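Local coordinates for ABC transporter periplasmic peptide-binding protein (Pseudoalteromonas, PDB 4QFL) that binds dipeptides such as alanyl-phenylalanine in the periplasm and probably delivers them to an ABC transporter for uptake into the cell, at residues A[43-48]-A[138-143]; A[120-125]-A[181-186]; A[35-40]-A[49-54]; A[56-61]-A[524-529]. All coordinates share one frame; numbering follows the deposited sequence.

Contact 1. Residues A[43-48]-A[138-143]. With PHE (phenylalanine), chain D; ALA (alanine), chain C.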
loop_
_atom_site.group_PDB
_atom_site.type_symbol
_atom_site.label_atom_id
_atom_site.label_comp_id
_atom_site.label_asym_id
_atom_site.label_seq_id
_atom_site.Cartn_x
_atom_site.Cartn_y
_atom_site.Cartn_z
ATOM N N ASN A 43 11.221 3.972 -8.314
ATOM C CA ASN A 43 11.789 3.434 -7.090
ATOM C C ASN A 43 10.718 3.272 -6.015
ATOM O O ASN A 43 10.165 4.261 -5.533
ATOM C CB ASN A 43 12.914 4.337 -6.591
ATOM C CG ASN A 43 13.429 3.925 -5.242
ATOM O OD1 ASN A 43 13.096 2.854 -4.729
ATOM N ND2 ASN A 43 14.261 4.774 -4.653
ATOM N N PRO A 44 10.432 2.019 -5.622
ATOM C CA PRO A 44 9.363 1.712 -4.660
ATOM C C PRO A 44 9.546 2.386 -3.301
ATOM O O PRO A 44 8.572 2.553 -2.571
ATOM C CB PRO A 44 9.461 0.188 -4.505
ATOM C CG PRO A 44 10.118 -0.277 -5.766
ATOM C CD PRO A 44 11.072 0.803 -6.150
ATOM N N GLN A 45 10.780 2.745 -2.972
ATOM C CA GLN A 45 11.109 3.402 -1.706
ATOM C C GLN A 45 10.355 4.699 -1.439
ATOM O O GLN A 45 10.096 5.047 -0.289
ATOM C CB GLN A 45 12.604 3.720 -1.654
ATOM C CG GLN A 45 13.507 2.510 -1.569
ATOM C CD GLN A 45 14.942 2.916 -1.337
ATOM O OE1 GLN A 45 15.393 3.938 -1.853
ATOM N NE2 GLN A 45 15.665 2.129 -0.549
ATOM N N VAL A 46 10.017 5.414 -2.507
ATOM C CA VAL A 46 9.546 6.782 -2.385
ATOM C C VAL A 46 8.016 6.927 -2.357
ATOM O O VAL A 46 7.485 8.040 -2.321
ATOM C CB VAL A 46 10.172 7.672 -3.484
ATOM C CG1 VAL A 46 11.694 7.503 -3.504
ATOM C CG2 VAL A 46 9.599 7.354 -4.833
ATOM N N THR A 47 7.309 5.799 -2.344
ATOM C CA THR A 47 5.858 5.834 -2.373
ATOM C C THR A 47 5.224 4.727 -1.529
ATOM O O THR A 47 5.854 3.697 -1.270
ATOM C CB THR A 47 5.361 5.686 -3.814
ATOM O OG1 THR A 47 3.983 6.046 -3.877
ATOM C CG2 THR A 47 5.516 4.253 -4.271
ATOM N N THR A 48 3.982 4.960 -1.094
ATOM C CA THR A 48 3.142 3.904 -0.559
ATOM C C THR A 48 1.890 3.743 -1.413
ATOM O O THR A 48 0.893 3.185 -0.963
ATOM C CB THR A 48 2.707 4.173 0.879
ATOM O OG1 THR A 48 1.959 5.392 0.937
ATOM C CG2 THR A 48 3.914 4.272 1.782
ATOM N N ALA A 138 13.332 13.494 -0.855
ATOM C CA ALA A 138 13.838 13.091 0.446
ATOM C C ALA A 138 12.737 12.437 1.293
ATOM O O ALA A 138 12.796 12.441 2.518
ATOM C CB ALA A 138 14.443 14.271 1.164
ATOM N N ASN A 139 11.737 11.867 0.630
ATOM C CA ASN A 139 10.673 11.162 1.327
ATOM C C ASN A 139 10.736 9.671 1.074
ATOM O O ASN A 139 10.835 9.243 -0.070
ATOM C CB ASN A 139 9.306 11.686 0.892
ATOM C CG ASN A 139 9.017 13.078 1.432
ATOM O OD1 ASN A 139 8.545 13.954 0.704
ATOM N ND2 ASN A 139 9.304 13.290 2.714
ATOM N N TYR A 140 10.669 8.883 2.147
ATOM C CA TYR A 140 10.548 7.424 2.051
ATOM C C TYR A 140 9.365 7.002 2.911
ATOM O O TYR A 140 9.544 6.521 4.027
ATOM C CB TYR A 140 11.849 6.759 2.516
ATOM C CG TYR A 140 13.076 7.373 1.860
ATOM C CD1 TYR A 140 13.307 7.213 0.497
ATOM C CD2 TYR A 140 13.985 8.132 2.593
ATOM C CE1 TYR A 140 14.406 7.778 -0.120
ATOM C CE2 TYR A 140 15.096 8.705 1.980
ATOM C CZ TYR A 140 15.300 8.523 0.624
ATOM O OH TYR A 140 16.392 9.083 -0.004
ATOM N N PRO A 141 8.139 7.214 2.396
ATOM C CA PRO A 141 6.939 7.239 3.244
ATOM C C PRO A 141 6.670 5.960 4.045
ATOM O O PRO A 141 6.382 6.069 5.230
ATOM C CB PRO A 141 5.802 7.555 2.260
ATOM C CG PRO A 141 6.357 7.298 0.896
ATOM C CD PRO A 141 7.835 7.475 0.976
ATOM N N TYR A 142 6.746 4.777 3.447
ATOM C CA TYR A 142 6.497 3.585 4.249
ATOM C C TYR A 142 7.459 3.552 5.445
ATOM O O TYR A 142 7.061 3.408 6.601
ATOM C CB TYR A 142 6.638 2.289 3.440
ATOM C CG TYR A 142 6.281 1.098 4.298
ATOM C CD1 TYR A 142 4.954 0.812 4.581
ATOM C CD2 TYR A 142 7.263 0.305 4.877
ATOM C CE1 TYR A 142 4.613 -0.237 5.385
ATOM C CE2 TYR A 142 6.928 -0.756 5.687
ATOM C CZ TYR A 142 5.599 -1.016 5.945
ATOM O OH TYR A 142 5.242 -2.073 6.750
ATOM N N PHE A 143 8.734 3.698 5.136
ATOM C CA PHE A 143 9.790 3.570 6.120
ATOM C C PHE A 143 9.762 4.657 7.194
ATOM O O PHE A 143 9.905 4.371 8.378
ATOM C CB PHE A 143 11.124 3.525 5.397
ATOM C CG PHE A 143 11.260 2.340 4.475
ATOM C CD1 PHE A 143 11.398 1.053 4.995
ATOM C CD2 PHE A 143 11.250 2.507 3.098
ATOM C CE1 PHE A 143 11.534 -0.047 4.150
ATOM C CE2 PHE A 143 11.391 1.410 2.243
ATOM C CZ PHE A 143 11.529 0.137 2.767
HETATM N N PHE D . -1.826 2.336 -0.449
HETATM C CA PHE D . -3.088 2.961 -0.828
HETATM C C PHE D . -3.608 2.338 -2.102
HETATM O O PHE D . -4.813 2.199 -2.285
HETATM C CB PHE D . -2.888 4.453 -1.068
HETATM C CG PHE D . -2.648 5.240 0.173
HETATM C CD1 PHE D . -3.465 5.083 1.280
HETATM C CD2 PHE D . -1.610 6.142 0.235
HETATM C CE1 PHE D . -3.258 5.811 2.418
HETATM C CE2 PHE D . -1.395 6.878 1.370
HETATM C CZ PHE D . -2.215 6.712 2.468
HETATM O OXT PHE D . -2.828 1.968 -2.981
HETATM N N ALA C . -0.390 -0.430 1.385
HETATM C CA ALA C . -0.370 0.525 0.281
HETATM C C ALA C . -1.765 1.095 0.032
HETATM O O ALA C . -2.767 0.428 0.283
HETATM C CB ALA C . 0.177 -0.135 -0.988
HETATM O O HOH W 1 7.793 3.962 0.955
#

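Contact 2. Residues A[120-125]-A[181-186]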
loop_
_atom_site.group_PDB
_atom_site.type_symbol
_atom_site.label_atom_id
_atom_site.label_comp_id
_atom_site.label_asym_id
_atom_site.label_seq_id
_atom_site.Cartn_x
_atom_site.Cartn_y
_atom_site.Cartn_z
ATOM N N PHE A 120 24.010 0.044 0.750
ATOM C CA PHE A 120 23.635 1.294 0.101
ATOM C C PHE A 120 22.135 1.522 0.063
ATOM O O PHE A 120 21.645 2.592 0.423
ATOM C CB PHE A 120 24.136 1.377 -1.328
ATOM C CG PHE A 120 23.492 2.491 -2.100
ATOM C CD1 PHE A 120 23.939 3.803 -1.951
ATOM C CD2 PHE A 120 22.410 2.245 -2.932
ATOM C CE1 PHE A 120 23.335 4.850 -2.648
ATOM C CE2 PHE A 120 21.795 3.287 -3.634
ATOM C CZ PHE A 120 22.252 4.590 -3.490
ATOM N N THR A 121 21.417 0.527 -0.435
ATOM C CA THR A 121 19.964 0.607 -0.562
ATOM C C THR A 121 19.289 0.997 0.743
ATOM O O THR A 121 18.418 1.883 0.784
ATOM C CB THR A 121 19.386 -0.741 -1.019
ATOM O OG1 THR A 121 19.926 -1.076 -2.299
ATOM C CG2 THR A 121 17.864 -0.659 -1.107
ATOM N N PHE A 122 19.687 0.326 1.816
ATOM C CA PHE A 122 19.014 0.536 3.093
ATOM C C PHE A 122 19.595 1.664 3.947
ATOM O O PHE A 122 18.860 2.301 4.704
ATOM C CB PHE A 122 18.811 -0.791 3.843
ATOM C CG PHE A 122 17.879 -1.727 3.113
ATOM C CD1 PHE A 122 16.509 -1.522 3.147
ATOM C CD2 PHE A 122 18.377 -2.752 2.325
ATOM C CE1 PHE A 122 15.660 -2.336 2.451
ATOM C CE2 PHE A 122 17.525 -3.571 1.621
ATOM C CZ PHE A 122 16.164 -3.355 1.680
ATOM N N SER A 123 20.883 1.952 3.801
ATOM C CA SER A 123 21.427 3.112 4.482
ATOM C C SER A 123 20.913 4.394 3.828
ATOM O O SER A 123 20.889 5.436 4.468
ATOM C CB SER A 123 22.955 3.089 4.537
ATOM O OG SER A 123 23.521 3.307 3.260
ATOM N N ARG A 124 20.481 4.327 2.572
ATOM C CA ARG A 124 19.857 5.500 1.954
ATOM C C ARG A 124 18.684 6.015 2.798
ATOM O O ARG A 124 18.388 7.208 2.815
ATOM C CB ARG A 124 19.387 5.200 0.522
ATOM C CG ARG A 124 18.605 6.351 -0.112
ATOM C CD ARG A 124 18.244 6.128 -1.573
ATOM N NE ARG A 124 17.596 7.318 -2.130
ATOM C CZ ARG A 124 17.081 7.382 -3.354
ATOM N NH1 ARG A 124 17.132 6.328 -4.155
ATOM N NH2 ARG A 124 16.505 8.495 -3.775
ATOM N N LEU A 125 18.018 5.109 3.503
ATOM C CA LEU A 125 16.844 5.468 4.303
ATOM C C LEU A 125 17.173 6.141 5.642
ATOM O O LEU A 125 16.551 7.138 6.006
ATOM C CB LEU A 125 15.967 4.236 4.561
ATOM C CG LEU A 125 15.650 3.361 3.356
ATOM C CD1 LEU A 125 14.980 2.080 3.835
ATOM C CD2 LEU A 125 14.773 4.103 2.357
ATOM N N ASP A 181 6.973 -4.675 -0.450
ATOM C CA ASP A 181 7.308 -4.252 -1.805
ATOM C C ASP A 181 8.173 -2.991 -1.851
ATOM O O ASP A 181 8.718 -2.643 -2.901
ATOM C CB ASP A 181 6.030 -3.992 -2.602
ATOM C CG ASP A 181 5.176 -5.230 -2.762
ATOM O OD1 ASP A 181 5.686 -6.250 -3.270
ATOM O OD2 ASP A 181 3.995 -5.179 -2.369
ATOM N N PHE A 182 8.273 -2.293 -0.726
ATOM C CA PHE A 182 9.065 -1.069 -0.651
ATOM C C PHE A 182 10.541 -1.390 -0.404
ATOM O O PHE A 182 11.420 -0.553 -0.655
ATOM C CB PHE A 182 8.525 -0.159 0.456
ATOM C CG PHE A 182 7.022 -0.059 0.470
ATOM C CD1 PHE A 182 6.351 0.599 -0.549
ATOM C CD2 PHE A 182 6.279 -0.639 1.488
ATOM C CE1 PHE A 182 4.981 0.674 -0.546
ATOM C CE2 PHE A 182 4.902 -0.555 1.491
ATOM C CZ PHE A 182 4.260 0.099 0.482
ATOM N N ALA A 183 10.805 -2.608 0.072
ATOM C CA ALA A 183 12.137 -2.993 0.528
ATOM C C ALA A 183 12.994 -3.637 -0.560
ATOM O O ALA A 183 13.730 -4.595 -0.300
ATOM C CB ALA A 183 12.012 -3.929 1.718
ATOM N N VAL A 184 12.913 -3.117 -1.780
ATOM C CA VAL A 184 13.646 -3.743 -2.879
ATOM C C VAL A 184 15.110 -3.410 -2.775
ATOM O O VAL A 184 15.489 -2.464 -2.086
ATOM C CB VAL A 184 13.150 -3.287 -4.243
ATOM C CG1 VAL A 184 11.660 -3.588 -4.396
ATOM C CG2 VAL A 184 13.441 -1.814 -4.454
ATOM N N VAL A 185 15.929 -4.189 -3.469
ATOM C CA VAL A 185 17.369 -3.948 -3.532
ATOM C C VAL A 185 17.786 -3.126 -4.755
ATOM O O VAL A 185 17.456 -3.479 -5.893
ATOM C CB VAL A 185 18.142 -5.275 -3.553
ATOM C CG1 VAL A 185 19.629 -5.013 -3.722
ATOM C CG2 VAL A 185 17.872 -6.048 -2.279
ATOM N N LEU A 186 18.524 -2.044 -4.515
ATOM C CA LEU A 186 18.967 -1.150 -5.583
ATOM C C LEU A 186 20.435 -1.359 -5.948
ATOM O O LEU A 186 21.159 -2.060 -5.249
ATOM C CB LEU A 186 18.752 0.312 -5.179
ATOM C CG LEU A 186 17.339 0.678 -4.728
ATOM C CD1 LEU A 186 17.273 2.143 -4.313
ATOM C CD2 LEU A 186 16.393 0.406 -5.852
#

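Contact 3. Residues A[35-40]-A[49-54]. With PHE (phenylalanine), chain D.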
loop_
_atom_site.group_PDB
_atom_site.type_symbol
_atom_site.label_atom_id
_atom_site.label_comp_id
_atom_site.label_asym_id
_atom_site.label_seq_id
_atom_site.Cartn_x
_atom_site.Cartn_y
_atom_site.Cartn_z
ATOM N N ALA A 35 -3.493 -0.115 -16.474
ATOM C CA ALA A 35 -3.198 0.418 -15.143
ATOM C C ALA A 35 -4.059 1.627 -14.783
ATOM O O ALA A 35 -4.361 2.466 -15.630
ATOM C CB ALA A 35 -1.736 0.785 -15.059
ATOM N N GLU A 36 -4.439 1.722 -13.515
ATOM C CA GLU A 36 -5.362 2.765 -13.078
ATOM C C GLU A 36 -4.709 4.134 -12.809
ATOM O O GLU A 36 -5.405 5.125 -12.597
ATOM C CB GLU A 36 -6.171 2.292 -11.858
ATOM C CG GLU A 36 -5.428 2.322 -10.510
ATOM C CD GLU A 36 -4.641 1.062 -10.224
ATOM O OE1 GLU A 36 -4.418 0.247 -11.150
ATOM O OE2 GLU A 36 -4.246 0.875 -9.054
ATOM N N ALA A 37 -3.379 4.205 -12.810
ATOM C CA ALA A 37 -2.723 5.484 -12.563
ATOM C C ALA A 37 -1.280 5.508 -13.028
ATOM O O ALA A 37 -0.655 4.479 -13.221
ATOM C CB ALA A 37 -2.800 5.863 -11.097
ATOM N N ASN A 38 -0.781 6.718 -13.206
ATOM C CA ASN A 38 0.599 6.973 -13.553
ATOM C C ASN A 38 1.502 6.596 -12.364
ATOM O O ASN A 38 1.144 6.853 -11.212
ATOM C CB ASN A 38 0.670 8.468 -13.886
ATOM C CG ASN A 38 1.987 8.893 -14.467
ATOM O OD1 ASN A 38 2.659 9.749 -13.901
ATOM N ND2 ASN A 38 2.355 8.328 -15.611
ATOM N N PRO A 39 2.663 5.962 -12.620
ATOM C CA PRO A 39 3.568 5.699 -11.491
ATOM C C PRO A 39 4.278 6.979 -11.080
ATOM O O PRO A 39 4.657 7.759 -11.952
ATOM C CB PRO A 39 4.587 4.719 -12.080
ATOM C CG PRO A 39 4.649 5.097 -13.533
ATOM C CD PRO A 39 3.248 5.534 -13.904
ATOM N N VAL A 40 4.458 7.190 -9.780
ATOM C CA VAL A 40 5.051 8.432 -9.274
ATOM C C VAL A 40 6.572 8.395 -9.315
ATOM O O VAL A 40 7.238 9.408 -9.148
ATOM C CB VAL A 40 4.603 8.743 -7.830
ATOM C CG1 VAL A 40 3.112 9.005 -7.781
ATOM C CG2 VAL A 40 4.980 7.614 -6.901
ATOM N N THR A 49 1.931 4.218 -2.649
ATOM C CA THR A 49 0.753 4.097 -3.500
ATOM C C THR A 49 0.749 2.828 -4.331
ATOM O O THR A 49 1.625 2.612 -5.148
ATOM C CB THR A 49 0.617 5.284 -4.436
ATOM O OG1 THR A 49 0.438 6.463 -3.643
ATOM C CG2 THR A 49 -0.583 5.081 -5.350
ATOM N N GLY A 50 -0.263 1.999 -4.125
ATOM C CA GLY A 50 -0.321 0.693 -4.762
ATOM C C GLY A 50 -0.263 0.725 -6.278
ATOM O O GLY A 50 0.320 -0.163 -6.895
ATOM N N SER A 51 -0.870 1.750 -6.871
ATOM C CA SER A 51 -0.892 1.915 -8.314
ATOM C C SER A 51 0.518 1.934 -8.878
ATOM O O SER A 51 0.780 1.341 -9.910
ATOM C CB SER A 51 -1.589 3.220 -8.662
ATOM O OG SER A 51 -2.709 3.392 -7.830
ATOM N N THR A 52 1.423 2.624 -8.195
ATOM C CA THR A 52 2.806 2.694 -8.632
ATOM C C THR A 52 3.529 1.392 -8.379
ATOM O O THR A 52 4.219 0.886 -9.254
ATOM C CB THR A 52 3.557 3.818 -7.933
ATOM O OG1 THR A 52 2.962 5.068 -8.290
ATOM C CG2 THR A 52 5.013 3.833 -8.367
ATOM N N ILE A 53 3.368 0.850 -7.179
ATOM C CA ILE A 53 4.037 -0.398 -6.805
ATOM C C ILE A 53 3.597 -1.573 -7.680
ATOM O O ILE A 53 4.400 -2.453 -8.014
ATOM C CB ILE A 53 3.804 -0.735 -5.311
ATOM C CG1 ILE A 53 4.333 0.393 -4.420
ATOM C CG2 ILE A 53 4.465 -2.042 -4.956
ATOM C CD1 ILE A 53 5.787 0.749 -4.671
ATOM N N ASP A 54 2.322 -1.586 -8.056
ATOM C CA ASP A 54 1.799 -2.657 -8.888
ATOM C C ASP A 54 2.559 -2.696 -10.203
ATOM O O ASP A 54 2.730 -3.761 -10.783
ATOM C CB ASP A 54 0.299 -2.491 -9.141
ATOM C CG ASP A 54 -0.558 -3.090 -8.028
ATOM O OD1 ASP A 54 0.000 -3.770 -7.144
ATOM O OD2 ASP A 54 -1.794 -2.895 -8.040
HETATM N N PHE D . -1.826 2.336 -0.449
HETATM C CA PHE D . -3.088 2.961 -0.828
HETATM C C PHE D . -3.608 2.338 -2.102
HETATM O O PHE D . -4.813 2.199 -2.285
HETATM C CB PHE D . -2.888 4.453 -1.068
HETATM C CG PHE D . -2.648 5.240 0.173
HETATM C CD1 PHE D . -3.465 5.083 1.280
HETATM C CD2 PHE D . -1.610 6.142 0.235
HETATM C CE1 PHE D . -3.258 5.811 2.418
HETATM C CE2 PHE D . -1.395 6.878 1.370
HETATM C CZ PHE D . -2.215 6.712 2.468
HETATM O OXT PHE D . -2.828 1.968 -2.981
HETATM O O HOH W 2 -3.167 -0.834 -6.922
HETATM O O HOH W 3 -2.750 -2.178 -10.445
HETATM O O HOH W 4 -1.223 2.019 -11.944
HETATM O O HOH W 5 0.557 5.980 -8.645
#

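Contact 4. Residues A[56-61]-A[524-529]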
loop_
_atom_site.group_PDB
_atom_site.type_symbol
_atom_site.label_atom_id
_atom_site.label_comp_id
_atom_site.label_asym_id
_atom_site.label_seq_id
_atom_site.Cartn_x
_atom_site.Cartn_y
_atom_site.Cartn_z
ATOM N N ILE A 56 5.935 -1.339 -10.750
ATOM C CA ILE A 56 7.395 -1.409 -10.707
ATOM C C ILE A 56 8.038 -2.476 -9.811
ATOM O O ILE A 56 9.103 -2.988 -10.132
ATOM C CB ILE A 56 8.009 -0.029 -10.331
ATOM C CG1 ILE A 56 7.645 0.344 -8.895
ATOM C CG2 ILE A 56 7.548 1.044 -11.303
ATOM C CD1 ILE A 56 8.237 1.675 -8.435
ATOM N N ALA A 57 7.404 -2.811 -8.696
ATOM C CA ALA A 57 8.088 -3.529 -7.619
ATOM C C ALA A 57 8.501 -4.961 -7.953
ATOM O O ALA A 57 9.686 -5.293 -7.938
ATOM C CB ALA A 57 7.234 -3.508 -6.367
ATOM N N ASN A 58 7.522 -5.810 -8.258
ATOM C CA ASN A 58 7.801 -7.210 -8.545
ATOM C C ASN A 58 8.367 -7.413 -9.931
ATOM O O ASN A 58 8.879 -8.488 -10.231
ATOM C CB ASN A 58 6.543 -8.073 -8.392
ATOM C CG ASN A 58 6.102 -8.201 -6.965
ATOM O OD1 ASN A 58 4.970 -7.858 -6.615
ATOM N ND2 ASN A 58 6.991 -8.690 -6.125
ATOM N N GLN A 59 8.270 -6.393 -10.776
ATOM C CA GLN A 59 8.712 -6.523 -12.157
ATOM C C GLN A 59 10.185 -6.168 -12.351
ATOM O O GLN A 59 10.917 -6.889 -13.012
ATOM C CB GLN A 59 7.827 -5.695 -13.086
ATOM C CG GLN A 59 6.460 -6.318 -13.371
ATOM C CD GLN A 59 5.614 -6.498 -12.130
ATOM O OE1 GLN A 59 5.213 -5.525 -11.488
ATOM N NE2 GLN A 59 5.332 -7.746 -11.786
ATOM N N LEU A 60 10.624 -5.058 -11.770
ATOM C CA LEU A 60 11.989 -4.597 -11.990
ATOM C C LEU A 60 12.953 -5.040 -10.918
ATOM O O LEU A 60 14.160 -4.988 -11.122
ATOM C CB LEU A 60 12.029 -3.074 -12.071
ATOM C CG LEU A 60 11.295 -2.417 -13.225
ATOM C CD1 LEU A 60 11.218 -0.936 -12.969
ATOM C CD2 LEU A 60 12.020 -2.700 -14.524
ATOM N N TYR A 61 12.428 -5.450 -9.767
ATOM C CA TYR A 61 13.260 -5.644 -8.577
ATOM C C TYR A 61 13.061 -6.984 -7.866
ATOM O O TYR A 61 12.129 -7.721 -8.166
ATOM C CB TYR A 61 12.979 -4.535 -7.559
ATOM C CG TYR A 61 13.278 -3.136 -8.028
ATOM C CD1 TYR A 61 14.588 -2.680 -8.124
ATOM C CD2 TYR A 61 12.245 -2.251 -8.352
ATOM C CE1 TYR A 61 14.868 -1.376 -8.546
ATOM C CE2 TYR A 61 12.515 -0.948 -8.775
ATOM C CZ TYR A 61 13.829 -0.519 -8.867
ATOM O OH TYR A 61 14.099 0.761 -9.291
ATOM N N PHE A 524 -2.239 -10.179 0.350
ATOM C CA PHE A 524 -1.500 -8.963 0.693
ATOM C C PHE A 524 -0.479 -8.617 -0.389
ATOM O O PHE A 524 -0.177 -9.441 -1.250
ATOM C CB PHE A 524 -0.814 -9.101 2.061
ATOM C CG PHE A 524 0.108 -10.297 2.175
ATOM C CD1 PHE A 524 1.405 -10.238 1.703
ATOM C CD2 PHE A 524 -0.320 -11.462 2.793
ATOM C CE1 PHE A 524 2.248 -11.328 1.817
ATOM C CE2 PHE A 524 0.516 -12.548 2.914
ATOM C CZ PHE A 524 1.800 -12.487 2.429
ATOM N N GLY A 525 0.038 -7.394 -0.348
ATOM C CA GLY A 525 1.132 -7.017 -1.217
ATOM C C GLY A 525 0.723 -6.685 -2.633
ATOM O O GLY A 525 -0.428 -6.858 -3.026
ATOM N N ALA A 526 1.689 -6.203 -3.405
ATOM C CA ALA A 526 1.449 -5.768 -4.773
ATOM C C ALA A 526 1.275 -6.924 -5.749
ATOM O O ALA A 526 1.677 -8.053 -5.483
ATOM C CB ALA A 526 2.575 -4.874 -5.232
ATOM N N ILE A 527 0.658 -6.614 -6.883
ATOM C CA ILE A 527 0.499 -7.544 -7.989
ATOM C C ILE A 527 1.873 -7.937 -8.535
ATOM O O ILE A 527 2.801 -7.136 -8.498
ATOM C CB ILE A 527 -0.341 -6.885 -9.107
ATOM C CG1 ILE A 527 -1.834 -7.111 -8.855
ATOM C CG2 ILE A 527 0.068 -7.397 -10.462
ATOM C CD1 ILE A 527 -2.720 -5.899 -9.170
ATOM N N SER A 528 2.008 -9.171 -9.025
ATOM C CA SER A 528 3.253 -9.583 -9.680
ATOM C C SER A 528 2.998 -10.240 -11.019
ATOM O O SER A 528 2.134 -11.107 -11.137
ATOM C CB SER A 528 4.071 -10.524 -8.796
ATOM O OG SER A 528 5.188 -11.041 -9.503
ATOM N N LEU A 529 3.754 -9.806 -12.024
ATOM C CA LEU A 529 3.712 -10.410 -13.354
ATOM C C LEU A 529 4.990 -11.188 -13.625
ATOM O O LEU A 529 5.288 -11.524 -14.762
ATOM C CB LEU A 529 3.524 -9.343 -14.432
ATOM C CG LEU A 529 2.302 -8.422 -14.344
ATOM C CD1 LEU A 529 2.282 -7.460 -15.523
ATOM C CD2 LEU A 529 0.998 -9.200 -14.269
HETATM O O HOH W 6 4.656 -5.003 -8.320
#

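Contact 1. Residues A[43-48]-A[138-143]
P141 lays its ring against the backbone of V46 and T47: its CD sits 3.4 Å from V46 O and its CG 3.6 Å from T47 CA. The next contact belongs to T48, whose chi1 of 60° sets the methyl CG2 anti to the carbonyl carbon. CG2 comes within 3.3 Å of Y142 N and rests on P141 CB and Y142 CB, while OG1 turns to the ring of the bound phenylalanine. Y140 meets Q45 differently, with the ring edge near Q45 O and a CA-H...O contact of 3.4 Å from Y140 CA to that same oxygen; its OH bonds to H133 O and R124 NE. A water accepts from Y142 N (2.8 Å) and donates to Q45 O and T47 O, tying the two backbones together. Upstream, an Asx turn at N43 and a nearly straight bond (175°) from N43 ND2 to Q45 OE1 brace the short 3-10 turn 44-46. Downstream, T48 O receives the peptide N of the bound phenylalanine at 2.9 Å. The 43-48 loop thus runs between three helices: 141-145, where P141 and Y142 lie; 115-126, where T121 O takes Q45 NE2; and 50-60, whose I53 and I56 pack on P44.

Contact 2. Residues A[120-125]-A[181-186]
T121, on helix 115-126, comes closest to L186, CA to CA 5.4 Å, while the irregular chain 181-186 stands farther from the helix at F122, 8.1 Å between the CA atoms of F122 and A183. The one hydrogen bond across the contact runs from L186 N to T121 OG1 (2.8 Å, 152°). With chi1 at -61° the T121 hydroxyl sits beside its own backbone N and the methyl CG2 points the other way, 3.1 Å from V184 O and over the rim of one face of the F122 ring. L186 CB packs on the hydroxyl oxygen. F122 brings its ring end-on: CZ lies 3.4 Å from A183 O, which sits in the ring plane, and CE1 touches A183 CB. R124, stretched out from CG to NE, crosses L186 at about a right angle, with L186 CD1 at the edge of the guanidinium; the arginine's charge is paired with D204. A valine at T121 would probably leave the L186 N-H without its acceptor and press a methyl against it. Because OG1 also bonds to D117 O, one turn back, a single hydroxyl joins a helix carbonyl to the passing chain, in a buried contact of side chains against backbone with one hydrogen bond across it.

Contact 3. Residues A[35-40]-A[49-54]
S51 and T52, neighbours on the first turn of helix 50-60, reach two different parts of 35-40. S51 OG donates to E36 OE2 at 3.2 Å, meeting it from above the carboxylate plane, 45° out of it. The glutamate gets there by folding: CG lies between its backbone N and carbonyl carbon (chi1 78°), and a bend at chi2 (-87°) brings the carboxylate toward S51 at the start of the helix. Beside this bond the A37 and S51 CB atoms touch at 3.8 Å. T52 stands across V40 at about a right angle, its OG1 taking the V40 N-H at 3.0 Å while CG2 rests on P39 CB. The same hydroxyl donates to a water, 2.6 Å from T52 OG1, that passes the bond on to N38 O; another water joins A37 O to S51 O. Two more waters sit between E36 and D54, whose OE2 and OD2 are 4.6 Å apart and would probably repel without them and without R383, the salt-bridge partner of E36. R383 also hydrogen-bonds to the bound phenylalanine, and G50 N at the helix start gives its N-H to the ligand's OXT at 2.8 Å, so E36 acts from the second shell, holding the arginine beside a carboxylate that the helix N-terminus is likely to stabilise as well.

Contact 4. Residues A[56-61]-A[524-529]
N58 lies against S528, its CB 3.4 Å from S528 OG and 3.5 Å from S528 CB. Its chi1 of -69° turns CG away from its own carbonyl and carries the amide past S528 CB to the carbonyls of A526 and I527. Q59 works the next position along: bent at chi2 (61°), it brings its amide over the backbone where S528 meets L529, with L529 CB packed beside it. A water links the two backbones, accepting from N58 N at 3.0 Å and lying 2.8 Å from I527 O. An alanine in place of N58 would probably leave the I527 carbonyl without its amide neighbour and open a gap beside A526. The pairing joins the last turn of helix 50-60 to a loop more than 460 residues later, consistent with the family 5 solute-binding fold, in which the chain's end returns to the lobe where it began. Around this first shell, D181 OD2 holds A526 N and D54 OD1 holds I527 N, fixing the loop in front of N58. S528 OG accepts from A530 N. Farther out, L529 and Q59 both pack on L242 and Y244 of strand 241-246, and L529 reaches Y33 of strand 30-35.

Overall arrangement
Contacts 1, 2 and 3 are buried; contact 4 is only partly so. Helix 50-60 serves contact 3 with its first turns and contact 4 with its last, and I53 of contact 3 packs on T47 of contact 1 and F182 of contact 2. Contacts 1 and 3 both reach the dipeptide, one with a backbone carbonyl, the other with a backbone N-H. Waters link the segments in contacts 1, 3 and 4. Contact 2 lies farther from the ligand, has one direct side-chain to backbone hydrogen bond and otherwise packs side chains largely on backbone; it meets contact 1 through R124 and Y140. Contact 4 is mainly polar amides against loop backbone, and D181 and D54 bind that loop to contacts 2 and 3.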